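Local coordinates for uncharacterized protein (Peptoclostridium difficile 630, PDB 4YCS) that is of unknown function but, as a putative lipoprotein of the PnrA-like substrate-binding family, probably resembles the ligand-binding component of an ABC transporter, at residues A[31-41]-A[119-128]; A[54-63]-A[76-87]. All blocks are in the same frame, centred on the assembly; numbering follows the deposited sequence.

Contact 1. Residues A[31-41]-A[119-128]; sequences ALNNAQKKLNI and LAGLIAGKMT
Two helices packed side by side on one face of a parallel alpha/beta sheet, the layered arrangement of a periplasmic-binding-protein domain, meet where Ala31, Ala35 and Leu39 face Ala120, Ile123 and Ala124. The short segments 31-38 and 119-127 cross at -45° with their axes 8.4 Å apart, and small residues allow that closeness: CA of Ala35 lies 4.8 Å from CA of Ala120. The methyl CB of Ala120 rests 3.6 Å from the carbonyl O of Ala31, while the CB of Ala31 lies against the CD2 branch of Leu119. One turn further along, CB of Ala35 touches CG2 of Ile123 at 4.0 Å. Leu39, following segment 31-38, lays both methyls on Ala124: CD1 reaches the CA of Ala124 at 3.7 Å and CD2 its CB at 3.8 Å. Its CG stands anti to the carbonyl carbon (chi1 -46°), which turns the fork toward the second helix. Ile41 follows with CG2 at 4.0 Å from CG of Met127, a selenomethionine, the two side chains crossing at about a right angle. No hydrogen bond spans the interface. Beneath it, Leu32 reaches Val10 and Met12 of strand 8-15 and Thr43 of strand 41-48, Met127 also touches Val10, and Leu119 packs on Ile95 and Ile109 of strands 91-95 and 106-109.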
loop_
_atom_site.group_PDB
_atom_site.type_symbol
_atom_site.label_atom_id
_atom_site.label_comp_id
_atom_site.label_asym_id
_atom_site.label_seq_id
_atom_site.Cartn_x
_atom_site.Cartn_y
_atom_site.Cartn_z
ATOM N N ALA A 31 -6.568 3.715 -8.752
ATOM C CA ALA A 31 -7.345 2.750 -7.976
ATOM C C ALA A 31 -7.793 3.326 -6.612
ATOM O O ALA A 31 -8.934 3.111 -6.174
ATOM C CB ALA A 31 -6.529 1.508 -7.778
ATOM N N LEU A 32 -6.876 4.061 -5.981
ATOM C CA LEU A 32 -7.103 4.646 -4.659
ATOM C C LEU A 32 -8.124 5.767 -4.776
ATOM O O LEU A 32 -9.135 5.783 -4.060
ATOM C CB LEU A 32 -5.798 5.155 -4.059
ATOM C CG LEU A 32 -5.852 5.732 -2.626
ATOM C CD1 LEU A 32 -6.377 4.699 -1.655
ATOM C CD2 LEU A 32 -4.481 6.211 -2.161
ATOM N N ASN A 33 -7.906 6.640 -5.733
ATOM C CA ASN A 33 -8.889 7.658 -6.058
ATOM C C ASN A 33 -10.292 7.131 -6.393
ATOM O O ASN A 33 -11.290 7.712 -5.968
ATOM C CB ASN A 33 -8.376 8.561 -7.152
ATOM C CG ASN A 33 -8.878 9.975 -6.988
ATOM O OD1 ASN A 33 -9.833 10.372 -7.645
ATOM N ND2 ASN A 33 -8.269 10.730 -6.060
ATOM N N ASN A 34 -10.366 6.016 -7.116
ATOM C CA ASN A 34 -11.641 5.379 -7.457
ATOM C C ASN A 34 -12.338 4.789 -6.227
ATOM O O ASN A 34 -13.555 4.885 -6.067
ATOM C CB ASN A 34 -11.427 4.245 -8.488
ATOM C CG ASN A 34 -11.182 4.753 -9.920
ATOM O OD1 ASN A 34 -11.661 5.794 -10.317
ATOM N ND2 ASN A 34 -10.443 3.969 -10.707
ATOM N N ALA A 35 -11.562 4.160 -5.365
ATOM C CA ALA A 35 -12.099 3.644 -4.118
ATOM C C ALA A 35 -12.703 4.775 -3.284
ATOM O O ALA A 35 -13.785 4.620 -2.743
ATOM C CB ALA A 35 -11.024 2.916 -3.343
ATOM N N GLN A 36 -12.014 5.908 -3.230
ATOM C CA GLN A 36 -12.456 7.063 -2.451
ATOM C C GLN A 36 -13.824 7.598 -2.888
ATOM O O GLN A 36 -14.629 8.078 -2.059
ATOM C CB GLN A 36 -11.405 8.181 -2.505
ATOM C CG GLN A 36 -11.759 9.386 -1.636
ATOM C CD GLN A 36 -10.685 10.445 -1.609
ATOM O OE1 GLN A 36 -10.426 11.087 -2.606
ATOM N NE2 GLN A 36 -10.073 10.645 -0.455
ATOM N N LYS A 37 -14.087 7.492 -4.186
ATOM C CA LYS A 37 -15.338 7.897 -4.746
ATOM C C LYS A 37 -16.497 7.000 -4.318
ATOM O O LYS A 37 -17.633 7.435 -4.258
ATOM C CB LYS A 37 -15.244 7.913 -6.256
ATOM C CG LYS A 37 -14.252 8.930 -6.767
ATOM C CD LYS A 37 -14.294 8.992 -8.282
ATOM C CE LYS A 37 -13.343 10.054 -8.808
ATOM N NZ LYS A 37 -13.501 10.233 -10.275
ATOM N N LYS A 38 -16.227 5.754 -4.014
ATOM C CA LYS A 38 -17.289 4.851 -3.598
ATOM C C LYS A 38 -17.421 4.765 -2.084
ATOM O O LYS A 38 -18.429 4.293 -1.592
ATOM C CB LYS A 38 -17.028 3.455 -4.148
ATOM C CG LYS A 38 -16.945 3.426 -5.669
ATOM C CD LYS A 38 -16.259 2.179 -6.202
ATOM C CE LYS A 38 -15.877 2.336 -7.672
ATOM N NZ LYS A 38 -17.080 2.308 -8.542
ATOM N N LEU A 39 -16.398 5.181 -1.352
ATOM C CA LEU A 39 -16.380 5.007 0.066
ATOM C C LEU A 39 -16.201 6.340 0.771
ATOM O O LEU A 39 -15.843 7.333 0.166
ATOM C CB LEU A 39 -15.199 4.117 0.432
ATOM C CG LEU A 39 -14.983 2.850 -0.394
ATOM C CD1 LEU A 39 -13.524 2.398 -0.276
ATOM C CD2 LEU A 39 -15.960 1.775 0.071
ATOM N N ASN A 40 -16.340 6.312 2.080
ATOM C CA ASN A 40 -16.018 7.458 2.907
ATOM C C ASN A 40 -14.609 7.294 3.467
ATOM O O ASN A 40 -14.406 6.818 4.629
ATOM C CB ASN A 40 -17.056 7.589 4.031
ATOM C CG ASN A 40 -16.744 8.734 4.976
ATOM O OD1 ASN A 40 -16.021 9.676 4.611
ATOM N ND2 ASN A 40 -17.243 8.633 6.216
ATOM N N ILE A 41 -13.609 7.642 2.655
ATOM C CA ILE A 41 -12.269 7.457 3.105
ATOM C C ILE A 41 -11.407 8.676 2.855
ATOM O O ILE A 41 -11.547 9.363 1.825
ATOM C CB ILE A 41 -11.575 6.175 2.534
ATOM C CG1 ILE A 41 -11.501 6.194 1.033
ATOM C CG2 ILE A 41 -12.288 4.929 3.009
ATOM C CD1 ILE A 41 -10.448 5.247 0.464
ATOM N N LEU A 119 -7.975 -3.761 -7.246
ATOM C CA LEU A 119 -7.424 -3.052 -6.110
ATOM C C LEU A 119 -8.472 -2.181 -5.442
ATOM O O LEU A 119 -8.583 -2.172 -4.222
ATOM C CB LEU A 119 -6.201 -2.230 -6.492
ATOM C CG LEU A 119 -5.509 -1.530 -5.308
ATOM C CD1 LEU A 119 -5.208 -2.489 -4.164
ATOM C CD2 LEU A 119 -4.205 -0.854 -5.762
ATOM N N ALA A 120 -9.257 -1.461 -6.229
ATOM C CA ALA A 120 -10.299 -0.563 -5.640
ATOM C C ALA A 120 -11.319 -1.362 -4.861
ATOM O O ALA A 120 -11.842 -0.925 -3.831
ATOM C CB ALA A 120 -10.994 0.206 -6.747
ATOM N N GLY A 121 -11.599 -2.549 -5.397
ATOM C CA GLY A 121 -12.538 -3.456 -4.803
ATOM C C GLY A 121 -12.002 -3.964 -3.486
ATOM O O GLY A 121 -12.714 -4.031 -2.484
ATOM N N LEU A 122 -10.726 -4.317 -3.509
ATOM C CA LEU A 122 -10.085 -4.850 -2.295
ATOM C C LEU A 122 -10.121 -3.816 -1.182
ATOM O O LEU A 122 -10.378 -4.142 -0.044
ATOM C CB LEU A 122 -8.658 -5.240 -2.592
ATOM C CG LEU A 122 -7.987 -5.841 -1.387
ATOM C CD1 LEU A 122 -8.049 -7.353 -1.425
ATOM C CD2 LEU A 122 -6.576 -5.338 -1.306
ATOM N N ILE A 123 -9.881 -2.555 -1.531
ATOM C CA ILE A 123 -9.833 -1.489 -0.559
ATOM C C ILE A 123 -11.250 -1.375 0.025
ATOM O O ILE A 123 -11.439 -1.279 1.244
ATOM C CB ILE A 123 -9.329 -0.172 -1.220
ATOM C CG1 ILE A 123 -7.848 -0.331 -1.693
ATOM C CG2 ILE A 123 -9.442 0.974 -0.250
ATOM C CD1 ILE A 123 -7.287 0.708 -2.653
ATOM N N ALA A 124 -12.254 -1.368 -0.848
ATOM C CA ALA A 124 -13.652 -1.279 -0.408
ATOM C C ALA A 124 -14.045 -2.396 0.543
ATOM O O ALA A 124 -14.702 -2.177 1.557
ATOM C CB ALA A 124 -14.575 -1.291 -1.606
ATOM N N GLY A 125 -13.655 -3.609 0.203
ATOM C CA GLY A 125 -13.970 -4.755 1.035
ATOM C C GLY A 125 -13.257 -4.668 2.357
ATOM O O GLY A 125 -13.834 -4.981 3.381
ATOM N N LYS A 126 -11.997 -4.254 2.356
ATOM C CA LYS A 126 -11.274 -4.089 3.645
ATOM C C LYS A 126 -11.843 -2.995 4.540
ATOM O O LYS A 126 -11.777 -3.107 5.743
ATOM C CB LYS A 126 -9.781 -3.812 3.427
ATOM C CG LYS A 126 -9.072 -5.028 2.842
ATOM C CD LYS A 126 -7.579 -4.910 2.885
ATOM C CE LYS A 126 -6.997 -5.866 3.902
ATOM N NZ LYS A 126 -6.996 -7.255 3.369
HETATM N N MSE A 127 -12.340 -1.916 3.946
HETATM C CA MSE A 127 -12.811 -0.749 4.697
HETATM C C MSE A 127 -14.216 -0.991 5.196
HETATM O O MSE A 127 -14.709 -0.272 6.065
HETATM C CB MSE A 127 -12.862 0.508 3.838
HETATM C CG MSE A 127 -11.518 0.981 3.339
HETATM SE SE MSE A 127 -10.330 1.436 4.822
HETATM C CE MSE A 127 -9.336 -0.210 5.081
ATOM N N THR A 128 -14.881 -2.011 4.658
ATOM C CA THR A 128 -16.250 -2.343 5.076
ATOM C C THR A 128 -16.245 -3.747 5.717
ATOM O O THR A 128 -16.237 -4.789 5.046
ATOM C CB THR A 128 -17.216 -2.275 3.880
ATOM O OG1 THR A 128 -16.739 -3.168 2.858
ATOM C CG2 THR A 128 -17.313 -0.819 3.329
ATOM O OXT THR A 128 -16.226 -3.856 6.946
#

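Contact 2. Residues A[54-63]-A[76-87]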
loop_
_atom_site.group_PDB
_atom_site.type_symbol
_atom_site.label_atom_id
_atom_site.label_comp_id
_atom_site.label_asym_id
_atom_site.label_seq_id
_atom_site.Cartn_x
_atom_site.Cartn_y
_atom_site.Cartn_z
ATOM N N PHE A 54 12.759 3.647 3.637
ATOM C CA PHE A 54 11.488 2.953 3.460
ATOM C C PHE A 54 10.934 2.406 4.782
ATOM O O PHE A 54 9.792 2.657 5.084
ATOM C CB PHE A 54 11.579 1.826 2.412
ATOM C CG PHE A 54 11.656 2.299 0.952
ATOM C CD1 PHE A 54 11.563 3.630 0.597
ATOM C CD2 PHE A 54 11.782 1.367 -0.062
ATOM C CE1 PHE A 54 11.630 4.020 -0.730
ATOM C CE2 PHE A 54 11.848 1.754 -1.385
ATOM C CZ PHE A 54 11.782 3.083 -1.718
ATOM N N SER A 55 11.743 1.695 5.569
ATOM C CA SER A 55 11.263 1.108 6.810
ATOM C C SER A 55 10.864 2.208 7.830
ATOM O O SER A 55 9.818 2.112 8.489
ATOM C CB SER A 55 12.289 0.138 7.400
ATOM O OG SER A 55 13.338 0.873 7.979
ATOM N N ASN A 56 11.643 3.282 7.894
ATOM C CA ASN A 56 11.301 4.382 8.779
ATOM C C ASN A 56 9.944 5.018 8.397
ATOM O O ASN A 56 9.117 5.341 9.245
ATOM C CB ASN A 56 12.379 5.459 8.762
ATOM C CG ASN A 56 12.087 6.576 9.733
ATOM O OD1 ASN A 56 12.052 6.367 10.939
ATOM N ND2 ASN A 56 11.857 7.771 9.208
ATOM N N SER A 57 9.769 5.241 7.117
ATOM C CA SER A 57 8.561 5.861 6.602
ATOM C C SER A 57 7.307 5.010 6.862
ATOM O O SER A 57 6.236 5.570 7.156
ATOM C CB SER A 57 8.748 6.180 5.125
ATOM O OG SER A 57 9.623 7.321 4.983
ATOM N N ILE A 58 7.422 3.684 6.723
ATOM C CA ILE A 58 6.310 2.791 6.987
ATOM C C ILE A 58 5.989 2.754 8.477
ATOM O O ILE A 58 4.792 2.769 8.908
ATOM C CB ILE A 58 6.541 1.380 6.413
ATOM C CG1 ILE A 58 6.668 1.425 4.897
ATOM C CG2 ILE A 58 5.370 0.483 6.776
ATOM C CD1 ILE A 58 7.260 0.160 4.275
ATOM N N ASP A 59 7.040 2.794 9.285
ATOM C CA ASP A 59 6.879 2.849 10.728
ATOM C C ASP A 59 6.127 4.108 11.182
ATOM O O ASP A 59 5.237 4.045 12.041
ATOM C CB ASP A 59 8.249 2.748 11.408
ATOM C CG ASP A 59 8.114 2.710 12.901
ATOM O OD1 ASP A 59 8.159 1.603 13.447
ATOM O OD2 ASP A 59 7.925 3.786 13.499
ATOM N N ILE A 60 6.467 5.255 10.589
ATOM C CA ILE A 60 5.715 6.469 10.853
ATOM C C ILE A 60 4.242 6.310 10.494
ATOM O O ILE A 60 3.385 6.760 11.251
ATOM C CB ILE A 60 6.312 7.668 10.098
ATOM C CG1 ILE A 60 7.696 8.075 10.694
ATOM C CG2 ILE A 60 5.351 8.841 10.141
ATOM C CD1 ILE A 60 8.505 8.985 9.754
ATOM N N LEU A 61 3.927 5.717 9.339
ATOM C CA LEU A 61 2.529 5.504 8.917
ATOM C C LEU A 61 1.777 4.606 9.882
ATOM O O LEU A 61 0.563 4.810 10.110
ATOM C CB LEU A 61 2.454 4.942 7.485
ATOM C CG LEU A 61 3.008 5.821 6.353
ATOM C CD1 LEU A 61 2.898 5.126 5.020
ATOM C CD2 LEU A 61 2.329 7.169 6.301
ATOM N N CYS A 62 2.483 3.640 10.488
ATOM C CA CYS A 62 1.881 2.760 11.500
ATOM C C CYS A 62 1.517 3.494 12.785
ATOM O O CYS A 62 0.753 2.982 13.593
ATOM C CB CYS A 62 2.821 1.609 11.812
ATOM S SG CYS A 62 3.060 0.470 10.463
ATOM N N ASN A 63 2.029 4.712 12.944
ATOM C CA ASN A 63 1.687 5.585 14.094
ATOM C C ASN A 63 0.852 6.781 13.702
ATOM O O ASN A 63 0.726 7.681 14.479
ATOM C CB ASN A 63 2.990 6.032 14.790
ATOM C CG ASN A 63 3.627 4.878 15.538
ATOM O OD1 ASN A 63 3.172 4.520 16.616
ATOM N ND2 ASN A 63 4.610 4.262 14.943
ATOM N N PHE A 76 9.669 -2.557 -1.714
ATOM C CA PHE A 76 9.152 -2.467 -0.325
ATOM C C PHE A 76 9.095 -3.798 0.431
ATOM O O PHE A 76 8.874 -3.792 1.662
ATOM C CB PHE A 76 7.779 -1.794 -0.284
ATOM C CG PHE A 76 7.821 -0.361 -0.617
ATOM C CD1 PHE A 76 8.357 0.529 0.283
ATOM C CD2 PHE A 76 7.357 0.096 -1.843
ATOM C CE1 PHE A 76 8.403 1.871 -0.030
ATOM C CE2 PHE A 76 7.377 1.432 -2.140
ATOM C CZ PHE A 76 7.898 2.316 -1.229
ATOM N N ALA A 77 9.311 -4.908 -0.284
ATOM C CA ALA A 77 9.148 -6.259 0.273
ATOM C C ALA A 77 9.794 -6.404 1.640
ATOM O O ALA A 77 9.109 -6.684 2.638
ATOM C CB ALA A 77 9.689 -7.307 -0.702
ATOM N N LYS A 78 11.096 -6.170 1.698
ATOM C CA LYS A 78 11.853 -6.371 2.944
ATOM C C LYS A 78 11.527 -5.355 4.070
ATOM O O LYS A 78 11.308 -5.765 5.196
ATOM C CB LYS A 78 13.371 -6.447 2.682
ATOM C CG LYS A 78 13.838 -7.756 2.039
ATOM C CD LYS A 78 13.827 -8.961 2.991
ATOM C CE LYS A 78 14.274 -10.252 2.299
ATOM N NZ LYS A 78 13.283 -10.746 1.298
ATOM N N PRO A 79 11.512 -4.039 3.771
ATOM C CA PRO A 79 11.190 -3.088 4.841
ATOM C C PRO A 79 9.761 -3.213 5.355
ATOM O O PRO A 79 9.528 -2.956 6.520
ATOM C CB PRO A 79 11.432 -1.721 4.207
ATOM C CG PRO A 79 11.425 -1.976 2.754
ATOM C CD PRO A 79 11.954 -3.356 2.551
ATOM N N LEU A 80 8.840 -3.653 4.510
ATOM C CA LEU A 80 7.445 -3.852 4.921
ATOM C C LEU A 80 7.276 -5.063 5.810
ATOM O O LEU A 80 6.536 -5.016 6.794
ATOM C CB LEU A 80 6.525 -3.974 3.714
ATOM C CG LEU A 80 5.028 -4.150 3.997
ATOM C CD1 LEU A 80 4.444 -2.809 4.453
ATOM C CD2 LEU A 80 4.305 -4.682 2.756
ATOM N N GLU A 81 7.925 -6.163 5.469
ATOM C CA GLU A 81 7.870 -7.362 6.306
ATOM C C GLU A 81 8.408 -7.086 7.715
ATOM O O GLU A 81 7.798 -7.475 8.713
ATOM C CB GLU A 81 8.656 -8.485 5.665
ATOM C CG GLU A 81 8.584 -9.777 6.462
ATOM C CD GLU A 81 9.121 -10.995 5.723
ATOM O OE1 GLU A 81 9.924 -10.838 4.759
ATOM O OE2 GLU A 81 8.726 -12.117 6.126
HETATM N N MSE A 82 9.543 -6.407 7.783
HETATM C CA MSE A 82 10.150 -5.973 9.054
HETATM C C MSE A 82 9.204 -5.156 9.926
HETATM O O MSE A 82 9.106 -5.391 11.136
HETATM C CB MSE A 82 11.387 -5.127 8.724
HETATM C CG MSE A 82 12.252 -4.778 9.945
HETATM SE SE MSE A 82 13.593 -3.369 9.509
HETATM C CE MSE A 82 12.858 -1.989 10.728
ATOM N N VAL A 83 8.523 -4.164 9.335
ATOM C CA VAL A 83 7.692 -3.266 10.120
ATOM C C VAL A 83 6.347 -3.931 10.483
ATOM O O VAL A 83 5.808 -3.734 11.545
ATOM C CB VAL A 83 7.502 -1.940 9.384
ATOM C CG1 VAL A 83 6.528 -1.033 10.137
ATOM C CG2 VAL A 83 8.840 -1.239 9.197
ATOM N N ALA A 84 5.812 -4.724 9.581
ATOM C CA ALA A 84 4.579 -5.416 9.831
ATOM C C ALA A 84 4.618 -6.352 11.043
ATOM O O ALA A 84 3.579 -6.584 11.674
ATOM C CB ALA A 84 4.170 -6.192 8.592
ATOM N N LYS A 85 5.789 -6.928 11.320
ATOM C CA LYS A 85 6.000 -7.718 12.536
ATOM C C LYS A 85 5.807 -6.888 13.797
ATOM O O LYS A 85 5.391 -7.453 14.823
ATOM C CB LYS A 85 7.427 -8.282 12.571
ATOM C CG LYS A 85 7.705 -9.394 11.579
ATOM C CD LYS A 85 9.076 -10.009 11.894
ATOM C CE LYS A 85 9.681 -10.737 10.702
ATOM N NZ LYS A 85 9.138 -12.120 10.600
ATOM N N LYS A 86 6.101 -5.572 13.731
ATOM C CA LYS A 86 6.074 -4.706 14.928
ATOM C C LYS A 86 4.663 -4.141 15.188
ATOM O O LYS A 86 4.397 -3.567 16.260
ATOM C CB LYS A 86 7.083 -3.545 14.797
ATOM C CG LYS A 86 8.537 -3.945 14.576
ATOM C CD LYS A 86 9.507 -2.749 14.616
ATOM C CE LYS A 86 9.310 -1.783 13.449
ATOM N NZ LYS A 86 10.468 -0.884 13.113
ATOM N N TYR A 87 3.753 -4.296 14.216
ATOM C CA TYR A 87 2.403 -3.765 14.347
ATOM C C TYR A 87 1.386 -4.808 13.875
ATOM O O TYR A 87 0.850 -4.691 12.759
ATOM C CB TYR A 87 2.282 -2.426 13.556
ATOM C CG TYR A 87 3.217 -1.368 14.014
ATOM C CD1 TYR A 87 2.917 -0.586 15.094
ATOM C CD2 TYR A 87 4.462 -1.197 13.421
ATOM C CE1 TYR A 87 3.811 0.361 15.583
ATOM C CE2 TYR A 87 5.360 -0.213 13.863
ATOM C CZ TYR A 87 5.016 0.554 14.960
ATOM O OH TYR A 87 5.831 1.533 15.426
#
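Val83 is the knob at the middle of this helix pair, set in a hole formed by Ser55, Ile58, Asp59 and Cys62. The two helices lie on one face of the parallel sheet and are joined through strand 68-72, an alpha-beta-alpha unit of the domain; their short axes pass 8.7 Å apart at -41°. CG1 of Val83 points between CG2 of Ile58 and SG of Cys62, and CG2 of Val83 lies 3.6 Å from the carbonyl O of Ser55. Beside the knob, Ile58 puts CD1 against Leu80; toward the start of both segments CB of Ser55 meets CB of Pro79. There the Phe54 and Phe76 rings stack face to face, centroids 4.2 Å apart and planes at 30°, with CE1 of Phe76 over the centre of the Phe54 ring.

At the other end, CB of Cys62 sits over the centre of the Tyr87 ring in a CH-pi contact, 3.6 Å from the centroid, and polar groups gather round the Tyr87 hydroxyl. OH of Tyr87 donates to OD1 of Asp59 at 3.1 Å, approaching from above the carboxylate plane, and NZ of Lys86 forms a salt bridge with the same oxygen, its hydrogen bond weak at 3.4 Å. Further out, Phe76 packs on Ile13 and Asp15 of strand 8-15, and Leu80 on Phe92 and Ile94 of strand 91-95. The Tyr87 hydroxyl is itself held in place by Asn63, whose ND2 grips two acceptors, bonding to the backbone O of Asp59 and, at 3.0 Å with an N-H...O angle of 156°, to OH of Tyr87.

The two contacts lie on opposite sides of the chain's centre, their own centres 22 Å apart and their nearest atoms about 10 Å apart, so they do not touch. Between them runs the five-stranded parallel sheet, ordered 41-48, 8-15, 68-72, 91-95, 106-109. Contact 1 joins helices 22-38 and 118-127, the first long helix and the last, whereas contact 2 pairs helices 54-62 and 77-84, which both fall between them along the chain. Strands 8-15 and 91-95 receive side chains from both pairs. The result is a three-layer alpha/beta sandwich in which contact 1 also brings the chain's C-terminal end back beside its early part.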